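Local coordinates for structural protein ORF273 (Acidianus two-tailed virus, PDB 4ART) that is of unknown detailed function but probably serves as a heat- and acid-stable structural component of the virion, at residues 114-119 against 164-169; 172-177 against 192-197; 218-223 against 230-235; 202-205 against 209-212; 60-63 against 67-70. One frame throughout, in Å; residues are numbered along the deposited sequence.

Contact 1 (114-119 against 164-169); sequences SDILKF and SLARAL. With SO4 (sulfate ion), chain E.
L165, A166 and L169, on helix 162-168 and its C-terminal exit, all close on one side chain of helix 113-123, I116. L165 comes first. Its CG lies anti to the backbone N (chi1 -163°), and this carries L165 CD2 to 4.0 Å from I116 CG1; the two side chains cross at about a right angle. A166 follows with its CB 4.2 Å from I116 CG2. Being so short, it also lets that methyl approach the backbone, with I116 CG2 4.0 Å from A166 N, and here the two segments come nearest, at 6.5 Å between the CA atoms of I116 and A166. L169 lies just past the last helical residue, its N still bonded to L165 O. L169 CD1 meets I116 CD1 at 4.1 Å, again nearly at right angles. The carbons of I116 are thus shared out, CG1 to L165, CG2 to A166 and L169, CD1 to L169, and no polar bond crosses this buried, purely apolar contact. At the start of helix 113-123 a sulfate, probably from the crystallisation liquor, accepts a weak, 3.4 Å hydrogen bond at its O1 from S114 N, as the positive end of a helix dipole would favour; S112 OG also binds it. P111 lies against both I116 and L165, and Y120 packs on A166. I171 of helix 171-179 touches I116 and L117, helix 188-201 packs on L117, and F119 meets F90 of strand 87-96 edge-to-face, so helix 113-123 touches two helices on some sides and the main sheet through F119.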
# COMPACT_ATOMS: atom_id res chain seq x y z
N SER A 114 9.95 -4.82 4.64
CA SER A 114 10.20 -4.53 6.04
C SER A 114 9.98 -5.77 6.90
O SER A 114 10.83 -6.09 7.72
CB SER A 114 9.31 -3.39 6.52
OG SER A 114 9.55 -2.18 5.83
N ASP A 115 8.86 -6.44 6.72
CA ASP A 115 8.50 -7.65 7.45
C ASP A 115 9.47 -8.80 7.23
O ASP A 115 9.96 -9.35 8.21
CB ASP A 115 7.06 -8.10 7.12
CG ASP A 115 5.98 -7.33 7.88
OD1 ASP A 115 6.29 -6.72 8.90
OD2 ASP A 115 4.81 -7.37 7.46
N ILE A 116 9.79 -9.14 5.98
CA ILE A 116 10.72 -10.27 5.66
C ILE A 116 12.11 -10.01 6.19
O ILE A 116 12.73 -10.92 6.74
CB ILE A 116 10.76 -10.64 4.15
CG1 ILE A 116 9.40 -10.73 3.57
CG2 ILE A 116 11.63 -11.89 3.79
CD1 ILE A 116 9.37 -9.74 2.62
N LEU A 117 12.60 -8.79 6.03
CA LEU A 117 13.90 -8.41 6.55
C LEU A 117 13.90 -8.54 8.09
O LEU A 117 14.82 -9.14 8.63
CB LEU A 117 14.22 -6.96 6.16
CG LEU A 117 15.60 -6.47 6.58
CD1 LEU A 117 16.71 -7.31 5.94
CD2 LEU A 117 15.78 -4.99 6.31
N LYS A 118 12.86 -7.99 8.77
CA LYS A 118 12.73 -8.07 10.23
C LYS A 118 12.70 -9.55 10.67
O LYS A 118 13.46 -9.95 11.55
CB LYS A 118 11.44 -7.35 10.69
CG LYS A 118 11.08 -7.56 12.16
CD LYS A 118 9.85 -6.75 12.57
CE LYS A 118 8.53 -7.40 12.27
NZ LYS A 118 7.41 -6.44 12.45
N PHE A 119 11.84 -10.34 10.04
CA PHE A 119 11.68 -11.77 10.31
C PHE A 119 12.99 -12.54 10.07
O PHE A 119 13.36 -13.33 10.93
CB PHE A 119 10.50 -12.35 9.49
CG PHE A 119 9.12 -11.75 9.75
CD1 PHE A 119 8.82 -11.12 10.95
CD2 PHE A 119 8.09 -11.87 8.81
CE1 PHE A 119 7.53 -10.61 11.21
CE2 PHE A 119 6.80 -11.35 9.07
CZ PHE A 119 6.53 -10.72 10.26
N SER A 164 13.19 -19.05 2.53
CA SER A 164 13.21 -19.21 1.08
C SER A 164 13.02 -17.87 0.43
O SER A 164 13.78 -17.53 -0.47
CB SER A 164 12.10 -20.17 0.63
OG SER A 164 12.63 -21.47 0.57
N LEU A 165 12.05 -17.10 0.92
CA LEU A 165 11.79 -15.76 0.44
C LEU A 165 12.99 -14.83 0.66
O LEU A 165 13.39 -14.12 -0.26
CB LEU A 165 10.53 -15.22 1.13
CG LEU A 165 9.89 -14.02 0.49
CD1 LEU A 165 9.72 -14.22 -1.03
CD2 LEU A 165 8.56 -13.76 1.11
N ALA A 166 13.57 -14.85 1.87
CA ALA A 166 14.72 -14.01 2.22
C ALA A 166 15.91 -14.30 1.29
O ALA A 166 16.56 -13.36 0.82
CB ALA A 166 15.13 -14.21 3.69
N ARG A 167 16.17 -15.61 0.99
CA ARG A 167 17.23 -16.05 0.11
C ARG A 167 17.03 -15.53 -1.31
O ARG A 167 17.98 -15.07 -1.90
CB ARG A 167 17.34 -17.59 0.10
CG ARG A 167 18.11 -18.14 1.28
CD ARG A 167 18.50 -19.60 1.08
NE ARG A 167 17.34 -20.49 1.06
CZ ARG A 167 16.79 -21.02 2.15
NH1 ARG A 167 17.28 -20.74 3.35
NH2 ARG A 167 15.75 -21.84 2.04
N ALA A 168 15.80 -15.62 -1.85
CA ALA A 168 15.48 -15.14 -3.21
C ALA A 168 15.63 -13.62 -3.31
O ALA A 168 15.89 -13.11 -4.39
CB ALA A 168 14.06 -15.55 -3.59
N LEU A 169 15.44 -12.92 -2.19
CA LEU A 169 15.56 -11.47 -2.10
C LEU A 169 17.01 -11.07 -1.85
O LEU A 169 17.32 -9.87 -1.80
CB LEU A 169 14.64 -10.91 -0.98
CG LEU A 169 13.17 -10.79 -1.34
CD1 LEU A 169 12.31 -10.56 -0.08
CD2 LEU A 169 12.94 -9.69 -2.40
S SO4 E . 6.38 -1.91 3.51
O1 SO4 E . 7.47 -2.84 3.31
O2 SO4 E . 5.09 -2.57 3.68
O3 SO4 E . 6.66 -1.13 4.72
O4 SO4 E . 6.26 -1.02 2.35

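Contact 2 (172-177 against 192-197); sequences PQIVEQ and NDIERI
I174, V175, I194 and I197 meet here without any flat group: no ring, amide, carboxylate or guanidinium takes part, so the contact has no stacked faces or edges and consists of branched aliphatic carbons alone. I174 is the centre. Its CG2 stands anti to the backbone N and touches both isoleucines of the other helix: I174 CG2 lies 3.8 Å from I197 CG2 and 4.0 Å from I194 CG2. I174 and I197 run alongside each other in opposite senses, which also brings I174 CD1 to 3.9 Å from I197 CG2. V175 adds a lateral touch, its CG2 4.1 Å from I194 CG2. The axes of the two segments pass at 10.2 Å, their directions 139° apart, roughly antiparallel. Charged side chains keep to other sides of the helices; R196 is paired through NE with E201. Helix 113-123 closes one flank, with L117 on I194 and L121 on V175, while E195 points its CB away from the contact and its OE2 probably bonds S114 OG. Helix 188-201 also faces the second subunit, where R196 packs on E212 of that neighbouring chain.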
# COMPACT_ATOMS: atom_id res chain seq x y z
N PRO A 172 20.22 -12.66 2.95
CA PRO A 172 21.37 -13.15 3.73
C PRO A 172 22.72 -12.57 3.31
O PRO A 172 23.51 -12.21 4.19
CB PRO A 172 21.32 -14.67 3.53
CG PRO A 172 19.88 -14.94 3.26
CD PRO A 172 19.47 -13.80 2.38
N GLN A 173 22.96 -12.48 1.98
CA GLN A 173 24.20 -11.92 1.38
C GLN A 173 24.35 -10.44 1.72
O GLN A 173 25.46 -10.01 2.03
CB GLN A 173 24.21 -12.07 -0.15
CG GLN A 173 24.13 -13.50 -0.63
CD GLN A 173 22.73 -13.92 -1.00
OE1 GLN A 173 21.78 -13.82 -0.21
NE2 GLN A 173 22.62 -14.56 -2.17
N ILE A 174 23.26 -9.65 1.63
CA ILE A 174 23.27 -8.20 1.94
C ILE A 174 23.51 -7.93 3.43
O ILE A 174 24.27 -7.02 3.76
CB ILE A 174 22.04 -7.44 1.34
CG1 ILE A 174 21.94 -7.66 -0.20
CG2 ILE A 174 22.07 -5.95 1.69
CD1 ILE A 174 20.56 -7.30 -0.91
N VAL A 175 22.89 -8.76 4.33
CA VAL A 175 23.03 -8.70 5.80
C VAL A 175 24.47 -9.06 6.13
O VAL A 175 25.07 -8.39 6.94
CB VAL A 175 21.98 -9.60 6.54
CG1 VAL A 175 22.34 -9.80 8.00
CG2 VAL A 175 20.58 -9.02 6.43
N GLU A 176 25.05 -10.10 5.47
CA GLU A 176 26.43 -10.53 5.70
C GLU A 176 27.43 -9.45 5.29
O GLU A 176 28.32 -9.12 6.08
CB GLU A 176 26.74 -11.86 5.01
CG GLU A 176 27.87 -12.63 5.67
CD GLU A 176 27.97 -14.09 5.27
OE1 GLU A 176 26.92 -14.72 5.03
OE2 GLU A 176 29.11 -14.62 5.28
N GLN A 177 27.25 -8.86 4.10
CA GLN A 177 28.11 -7.80 3.59
C GLN A 177 28.08 -6.56 4.50
O GLN A 177 29.12 -5.97 4.77
CB GLN A 177 27.68 -7.43 2.16
CG GLN A 177 28.69 -6.57 1.40
CD GLN A 177 29.95 -7.33 1.01
OE1 GLN A 177 29.97 -8.57 0.92
NE2 GLN A 177 31.03 -6.60 0.79
N ASN A 192 17.45 0.32 8.08
CA ASN A 192 17.08 1.16 6.94
C ASN A 192 18.06 1.06 5.77
O ASN A 192 17.61 0.98 4.63
CB ASN A 192 16.84 2.61 7.39
CG ASN A 192 15.62 2.77 8.26
OD1 ASN A 192 14.66 1.98 8.21
ND2 ASN A 192 15.63 3.81 9.09
N ASP A 193 19.37 1.07 6.07
CA ASP A 193 20.45 0.94 5.07
C ASP A 193 20.32 -0.37 4.33
O ASP A 193 20.43 -0.37 3.10
CB ASP A 193 21.86 1.05 5.70
CG ASP A 193 22.21 2.43 6.23
OD1 ASP A 193 21.69 3.42 5.68
OD2 ASP A 193 23.03 2.51 7.18
N ILE A 194 20.06 -1.48 5.07
CA ILE A 194 19.87 -2.79 4.46
C ILE A 194 18.60 -2.81 3.61
O ILE A 194 18.64 -3.22 2.45
CB ILE A 194 19.92 -3.97 5.48
CG1 ILE A 194 21.29 -4.01 6.18
CG2 ILE A 194 19.59 -5.35 4.82
CD1 ILE A 194 21.24 -4.74 7.49
N GLU A 195 17.49 -2.32 4.17
CA GLU A 195 16.21 -2.25 3.50
C GLU A 195 16.30 -1.52 2.13
O GLU A 195 15.76 -2.01 1.13
CB GLU A 195 15.17 -1.59 4.44
CG GLU A 195 13.82 -1.50 3.78
CD GLU A 195 12.61 -1.77 4.62
OE1 GLU A 195 12.38 -1.05 5.61
OE2 GLU A 195 11.73 -2.47 4.08
N ARG A 196 17.00 -0.38 2.10
CA ARG A 196 17.20 0.43 0.89
C ARG A 196 17.90 -0.38 -0.23
O ARG A 196 17.47 -0.32 -1.39
CB ARG A 196 18.00 1.70 1.25
CG ARG A 196 18.23 2.66 0.09
CD ARG A 196 19.36 3.64 0.38
NE ARG A 196 20.66 3.08 -0.03
CZ ARG A 196 21.58 2.59 0.80
NH1 ARG A 196 21.39 2.63 2.11
NH2 ARG A 196 22.71 2.08 0.32
N ILE A 197 18.99 -1.10 0.10
CA ILE A 197 19.72 -1.96 -0.86
C ILE A 197 18.82 -3.07 -1.44
O ILE A 197 18.82 -3.28 -2.66
CB ILE A 197 21.00 -2.57 -0.22
CG1 ILE A 197 21.98 -1.45 0.27
CG2 ILE A 197 21.71 -3.55 -1.21
CD1 ILE A 197 23.24 -1.96 1.10

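Contact 3 (218-223 against 230-235); sequences YHYYVD and DDALKI
Y220 and A232 make the closest approach between the end of helix 210-221 and helix 229-242, with Y220 CD2 3.7 Å from A232 CB. The tyrosine's CB points at the other helix, and with CG anti to the backbone N (chi1 177°) the ring extends past the alanine methyl, which meets it obliquely. Farther out along the same ring, Y220 CE2 lies 4.0 Å from L233 CD1; the leucine leaves its helix to the side and only its end comes back to the tyrosine. Y221 lies alongside Y220, its hydroxyl at the margin of the contact near L233 CD1. Y220 CD2 sits 3.6 Å above the Y221 ring plane, over the ring centre, and so touches both the Y221 face and A232 CB, from directions roughly at right angles. Y221 in turn packs on F104 and Y108 of helix 99-108. H219 is turned elsewhere. Its ND1 gives D223 OD2 a 2.9 Å hydrogen bond, the oxygen lying almost in the imidazole plane, and its NE2 bonds E195 OE1 of the second subunit. Across the two segments the chemistry is therefore wholly apolar: no hydrogen bond joins them, and H219 bonds instead to D223 and to E195 of the neighbouring chain. A histidine that meets a carboxylate at each ring nitrogen is consistent with a protonated imidazole.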
# COMPACT_ATOMS: atom_id res chain seq x y z
N TYR A 218 1.53 -3.94 -11.27
CA TYR A 218 0.40 -3.21 -10.72
C TYR A 218 -0.16 -2.29 -11.81
O TYR A 218 -1.38 -2.16 -11.95
CB TYR A 218 0.83 -2.43 -9.45
CG TYR A 218 -0.31 -1.70 -8.76
CD1 TYR A 218 -0.70 -0.44 -9.17
CD2 TYR A 218 -1.02 -2.30 -7.72
CE1 TYR A 218 -1.77 0.22 -8.57
CE2 TYR A 218 -2.08 -1.64 -7.09
CZ TYR A 218 -2.45 -0.38 -7.52
OH TYR A 218 -3.52 0.26 -6.92
N HIS A 219 0.75 -1.63 -12.57
CA HIS A 219 0.39 -0.73 -13.66
C HIS A 219 -0.34 -1.50 -14.76
O HIS A 219 -1.34 -1.01 -15.29
CB HIS A 219 1.63 -0.01 -14.19
CG HIS A 219 2.22 0.99 -13.23
ND1 HIS A 219 1.43 1.67 -12.29
CD2 HIS A 219 3.50 1.42 -13.12
CE1 HIS A 219 2.25 2.47 -11.64
NE2 HIS A 219 3.50 2.38 -12.10
N TYR A 220 0.11 -2.72 -15.07
CA TYR A 220 -0.53 -3.57 -16.07
C TYR A 220 -1.86 -4.19 -15.56
O TYR A 220 -2.86 -4.11 -16.26
CB TYR A 220 0.49 -4.68 -16.55
CG TYR A 220 -0.09 -5.67 -17.53
CD1 TYR A 220 -0.70 -5.24 -18.70
CD2 TYR A 220 -0.04 -7.03 -17.28
CE1 TYR A 220 -1.27 -6.15 -19.60
CE2 TYR A 220 -0.62 -7.95 -18.16
CZ TYR A 220 -1.23 -7.50 -19.32
OH TYR A 220 -1.75 -8.42 -20.21
N TYR A 221 -1.91 -4.75 -14.37
CA TYR A 221 -3.12 -5.44 -13.94
C TYR A 221 -4.13 -4.64 -13.23
O TYR A 221 -5.33 -4.88 -13.42
CB TYR A 221 -2.77 -6.63 -13.04
CG TYR A 221 -2.08 -7.75 -13.78
CD1 TYR A 221 -2.78 -8.55 -14.68
CD2 TYR A 221 -0.75 -8.05 -13.52
CE1 TYR A 221 -2.16 -9.62 -15.32
CE2 TYR A 221 -0.12 -9.13 -14.16
CZ TYR A 221 -0.83 -9.91 -15.06
OH TYR A 221 -0.22 -10.98 -15.69
N VAL A 222 -3.68 -3.74 -12.35
CA VAL A 222 -4.59 -2.95 -11.52
C VAL A 222 -4.92 -1.59 -12.16
O VAL A 222 -6.09 -1.17 -12.14
CB VAL A 222 -4.09 -2.87 -10.04
CG1 VAL A 222 -5.07 -2.09 -9.15
CG2 VAL A 222 -3.86 -4.27 -9.47
N ASP A 223 -3.91 -0.93 -12.76
CA ASP A 223 -4.17 0.33 -13.47
C ASP A 223 -4.69 0.06 -14.89
O ASP A 223 -5.07 1.01 -15.57
CB ASP A 223 -2.95 1.29 -13.47
CG ASP A 223 -2.60 1.83 -12.09
OD1 ASP A 223 -3.53 2.30 -11.38
OD2 ASP A 223 -1.40 1.80 -11.73
N ASP A 230 4.47 -6.19 -21.77
CA ASP A 230 5.78 -6.78 -22.05
C ASP A 230 6.66 -6.84 -20.81
O ASP A 230 7.18 -7.90 -20.51
CB ASP A 230 6.49 -6.07 -23.19
CG ASP A 230 5.95 -6.41 -24.57
OD1 ASP A 230 5.01 -7.25 -24.66
OD2 ASP A 230 6.47 -5.86 -25.55
N ASP A 231 6.79 -5.72 -20.08
CA ASP A 231 7.61 -5.67 -18.86
C ASP A 231 7.04 -6.52 -17.72
O ASP A 231 7.81 -7.18 -17.06
CB ASP A 231 7.87 -4.24 -18.42
CG ASP A 231 8.56 -3.38 -19.46
OD1 ASP A 231 9.27 -3.94 -20.32
OD2 ASP A 231 8.46 -2.14 -19.36
N ALA A 232 5.70 -6.51 -17.52
CA ALA A 232 5.04 -7.29 -16.47
C ALA A 232 5.25 -8.78 -16.68
O ALA A 232 5.50 -9.51 -15.71
CB ALA A 232 3.55 -6.99 -16.46
N LEU A 233 5.14 -9.25 -17.94
CA LEU A 233 5.33 -10.66 -18.28
C LEU A 233 6.79 -11.06 -18.06
O LEU A 233 7.04 -12.15 -17.55
CB LEU A 233 4.89 -10.89 -19.72
CG LEU A 233 3.39 -11.10 -20.03
CD1 LEU A 233 2.43 -10.26 -19.22
CD2 LEU A 233 3.13 -10.99 -21.51
N LYS A 234 7.76 -10.17 -18.40
CA LYS A 234 9.19 -10.40 -18.16
C LYS A 234 9.45 -10.60 -16.66
O LYS A 234 10.11 -11.56 -16.26
CB LYS A 234 10.06 -9.24 -18.71
CG LYS A 234 10.80 -9.62 -19.98
CD LYS A 234 11.52 -8.44 -20.63
CE LYS A 234 12.09 -8.86 -21.98
NZ LYS A 234 13.21 -7.98 -22.43
N ILE A 235 8.86 -9.72 -15.83
CA ILE A 235 9.00 -9.79 -14.37
C ILE A 235 8.33 -11.06 -13.85
O ILE A 235 8.92 -11.73 -13.00
CB ILE A 235 8.44 -8.51 -13.70
CG1 ILE A 235 9.28 -7.28 -14.11
CG2 ILE A 235 8.40 -8.69 -12.17
CD1 ILE A 235 8.69 -5.89 -13.79

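Contact 4 (202-205 against 209-212); sequences QPIL and TYDE
I204 and Y210 form the tight part of this contact, together with the backbone of Q202 and T209. I204 CG2 presses on the first turn of helix 210-221, 3.6 Å from Y210 N and 3.9 Å from Y210 CB, and lies at the edge of the tyrosine ring, near its plane. With CG1 of the isoleucine anti to the backbone N (chi1 -163°), the CG2 methyl is left in the slot between that N and the carbonyl carbon, where it faces the helix start. Beside it, T209 CA comes within 3.4 Å of Q202 O as an almost straight CA-H...O contact, 170° at the hydrogen. The same carbonyl takes part in a buried water link: a water donates to Q202 O at 2.6 Å and accepts from Y210 N at 3.0 Å, satisfying an amide at the helix start. The loose, solvent side is P203, which is exposed and points its CB away from 209-212. The side-chain amide of Q202 is occupied elsewhere, NE2 with L169 O and OE1 with R170, while T209 OG1 bonds E200 OE1 of the second subunit. T209 is the N-cap of the helix, and three residues on E212 folds back so that OE1 accepts from T209 N at 2.9 Å: the acid's half of a capping box, here following a classic beta bulge at I204 and L205.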
# COMPACT_ATOMS: atom_id res chain seq x y z
N GLN A 202 19.44 -3.14 -5.65
CA GLN A 202 19.83 -4.34 -6.40
C GLN A 202 18.85 -4.70 -7.53
O GLN A 202 17.64 -4.73 -7.27
CB GLN A 202 20.01 -5.55 -5.46
CG GLN A 202 18.69 -6.03 -4.85
CD GLN A 202 18.72 -7.32 -4.09
OE1 GLN A 202 19.62 -8.15 -4.23
NE2 GLN A 202 17.65 -7.56 -3.34
N PRO A 203 19.31 -5.05 -8.75
CA PRO A 203 18.35 -5.59 -9.73
C PRO A 203 18.04 -7.02 -9.28
O PRO A 203 18.92 -7.88 -9.19
CB PRO A 203 19.09 -5.54 -11.07
CG PRO A 203 20.56 -5.48 -10.73
CD PRO A 203 20.71 -5.13 -9.24
N ILE A 204 16.80 -7.25 -8.92
CA ILE A 204 16.39 -8.54 -8.42
C ILE A 204 15.56 -9.35 -9.43
O ILE A 204 15.72 -10.56 -9.46
CB ILE A 204 15.76 -8.42 -6.99
CG1 ILE A 204 15.70 -9.77 -6.25
CG2 ILE A 204 14.37 -7.70 -6.99
CD1 ILE A 204 17.02 -10.24 -5.65
N LEU A 205 14.71 -8.71 -10.27
CA LEU A 205 13.83 -9.45 -11.20
C LEU A 205 13.84 -8.82 -12.57
O LEU A 205 13.43 -7.67 -12.70
CB LEU A 205 12.38 -9.50 -10.64
CG LEU A 205 12.14 -10.43 -9.44
CD1 LEU A 205 10.86 -10.08 -8.72
CD2 LEU A 205 12.20 -11.93 -9.83
N THR A 209 14.77 -3.29 -9.97
CA THR A 209 14.86 -3.25 -8.52
C THR A 209 13.51 -3.81 -8.06
O THR A 209 12.56 -3.84 -8.85
CB THR A 209 15.04 -1.84 -8.01
OG1 THR A 209 13.91 -1.05 -8.38
CG2 THR A 209 16.33 -1.21 -8.42
N TYR A 210 13.42 -4.22 -6.78
CA TYR A 210 12.19 -4.80 -6.21
C TYR A 210 11.00 -3.85 -6.28
O TYR A 210 9.88 -4.29 -6.56
CB TYR A 210 12.46 -5.20 -4.75
CG TYR A 210 11.31 -5.94 -4.11
CD1 TYR A 210 11.13 -7.31 -4.32
CD2 TYR A 210 10.39 -5.28 -3.30
CE1 TYR A 210 10.06 -7.99 -3.74
CE2 TYR A 210 9.30 -5.95 -2.75
CZ TYR A 210 9.16 -7.31 -2.95
OH TYR A 210 8.11 -7.95 -2.36
N ASP A 211 11.22 -2.56 -5.97
CA ASP A 211 10.13 -1.59 -5.97
C ASP A 211 9.55 -1.39 -7.37
O ASP A 211 8.33 -1.28 -7.51
CB ASP A 211 10.56 -0.28 -5.27
CG ASP A 211 10.63 -0.38 -3.74
OD1 ASP A 211 10.37 -1.48 -3.21
OD2 ASP A 211 10.98 0.64 -3.08
N GLU A 212 10.39 -1.41 -8.42
CA GLU A 212 9.91 -1.36 -9.81
C GLU A 212 9.13 -2.64 -10.14
O GLU A 212 8.13 -2.59 -10.85
CB GLU A 212 11.09 -1.32 -10.77
CG GLU A 212 11.81 -0.01 -10.75
CD GLU A 212 13.05 -0.06 -11.60
OE1 GLU A 212 14.05 -0.70 -11.18
OE2 GLU A 212 12.99 0.47 -12.73
O HOH W 1 16.02 -3.99 -5.38

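Contact 5 (60-63 against 67-70); sequences YILR and IYPA
Y60 and Y68 face each other as the hydrogen-bonded antiparallel pair of the beta hairpin formed by strands 58-62 and 67-69. Both bonds of the pair are nearly straight: Y60 N to Y68 O is 2.8 Å and Y68 N to Y60 O is 3.0 Å, each at 165°. One step on, I61 and I67 make the non-hydrogen-bonded pair, where I67 CA also approaches Y60 O at 3.4 Å. The two tyrosines lie on one face of the sheet and the two isoleucines on the other. On the tyrosine face, the Y60 ring bends over to the start of helix 70-78 and takes the methyl of A70 on one face, a CH-pi contact with A70 CB 3.7 Å from the ring centroid. Farther along the same face, toward the turn, L62 CD1 reaches Y68 CE2 at 3.8 Å, the leucine crossing the tyrosine at about a right angle. A second shell sets these groups: D74 of the following helix bonds Y60 OH and the Y73 ring meets Y60 steeply, which probably steadies the ring over A70. Strand 87-96 pairs with strand 58-62 on its other side, whereas 67-69 is the outermost strand of the mixed sheet within this chain. Under the isoleucine face runs helix 23-44, with I34 touching both I61 and I67. I67 reaches its partner with CG1 anti to the backbone N (chi1 -170°), bringing I67 CD1 to 3.8 Å from I61 CG1.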
# COMPACT_ATOMS: atom_id res chain seq x y z
N TYR A 60 -1.33 -14.02 14.53
CA TYR A 60 -0.21 -14.93 14.73
C TYR A 60 -0.76 -16.35 14.86
O TYR A 60 -1.81 -16.56 15.47
CB TYR A 60 0.58 -14.60 16.00
CG TYR A 60 1.22 -13.23 16.05
CD1 TYR A 60 2.04 -12.78 15.02
CD2 TYR A 60 1.12 -12.44 17.19
CE1 TYR A 60 2.68 -11.54 15.09
CE2 TYR A 60 1.77 -11.21 17.28
CZ TYR A 60 2.53 -10.75 16.22
OH TYR A 60 3.15 -9.53 16.32
N ILE A 61 -0.06 -17.31 14.29
CA ILE A 61 -0.38 -18.72 14.46
C ILE A 61 0.77 -19.26 15.29
O ILE A 61 1.94 -19.05 14.96
CB ILE A 61 -0.64 -19.55 13.16
CG1 ILE A 61 -1.74 -18.89 12.30
CG2 ILE A 61 -1.03 -21.00 13.50
CD1 ILE A 61 -1.99 -19.53 10.93
N LEU A 62 0.41 -19.89 16.41
CA LEU A 62 1.36 -20.46 17.34
C LEU A 62 1.75 -21.84 16.89
O LEU A 62 1.12 -22.42 15.99
CB LEU A 62 0.82 -20.43 18.79
CG LEU A 62 0.66 -19.06 19.47
CD1 LEU A 62 0.53 -19.19 20.97
CD2 LEU A 62 1.64 -18.00 18.96
N ARG A 63 2.83 -22.35 17.46
CA ARG A 63 3.41 -23.64 17.09
C ARG A 63 2.39 -24.79 17.37
O ARG A 63 2.41 -25.80 16.68
CB ARG A 63 4.78 -23.78 17.81
CG ARG A 63 5.72 -24.85 17.29
CD ARG A 63 6.36 -24.59 15.93
NE ARG A 63 7.03 -25.79 15.42
CZ ARG A 63 6.43 -26.80 14.79
NH1 ARG A 63 5.11 -26.77 14.59
NH2 ARG A 63 7.13 -27.84 14.37
N ILE A 67 -4.66 -19.61 16.78
CA ILE A 67 -4.61 -18.35 16.04
C ILE A 67 -5.11 -17.18 16.91
O ILE A 67 -6.16 -17.29 17.54
CB ILE A 67 -5.29 -18.46 14.64
CG1 ILE A 67 -5.01 -17.20 13.75
CG2 ILE A 67 -6.79 -18.80 14.75
CD1 ILE A 67 -5.25 -17.35 12.22
N TYR A 68 -4.36 -16.08 16.95
CA TYR A 68 -4.75 -14.90 17.72
C TYR A 68 -4.56 -13.61 16.93
O TYR A 68 -3.53 -13.50 16.26
CB TYR A 68 -3.91 -14.77 19.00
CG TYR A 68 -3.98 -15.94 19.94
CD1 TYR A 68 -4.95 -16.00 20.94
CD2 TYR A 68 -3.01 -16.93 19.92
CE1 TYR A 68 -4.99 -17.05 21.84
CE2 TYR A 68 -3.03 -17.99 20.82
CZ TYR A 68 -4.03 -18.04 21.78
OH TYR A 68 -4.09 -19.09 22.67
N PRO A 69 -5.44 -12.58 17.10
CA PRO A 69 -5.18 -11.27 16.47
C PRO A 69 -3.85 -10.74 17.03
O PRO A 69 -3.64 -10.81 18.24
CB PRO A 69 -6.37 -10.43 16.94
CG PRO A 69 -7.45 -11.43 17.24
CD PRO A 69 -6.70 -12.55 17.88
N ALA A 70 -2.93 -10.32 16.15
CA ALA A 70 -1.57 -9.88 16.49
C ALA A 70 -1.46 -8.70 17.49
O ALA A 70 -0.58 -8.71 18.37
CB ALA A 70 -0.78 -9.59 15.22

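Contacts 1, 2 and 4 form one connected helical region, each touching the other two through packed atoms and a probable hydrogen bond. Contacts 1 and 2 are buried and purely aliphatic, whereas contact 4, also largely buried, adds a bridging water and a helix cap. Contact 3 shares helix 210-221 with contact 4 but is only partly buried and sets a tyrosine ring against aliphatic carbons. Contact 5 stands apart, at the sheet edge on the opposite side of the chain's centre from contacts 3 and 4; it alone is joined by direct backbone hydrogen bonds. Contacts 1 to 4 each touch the second subunit; contact 5 does not.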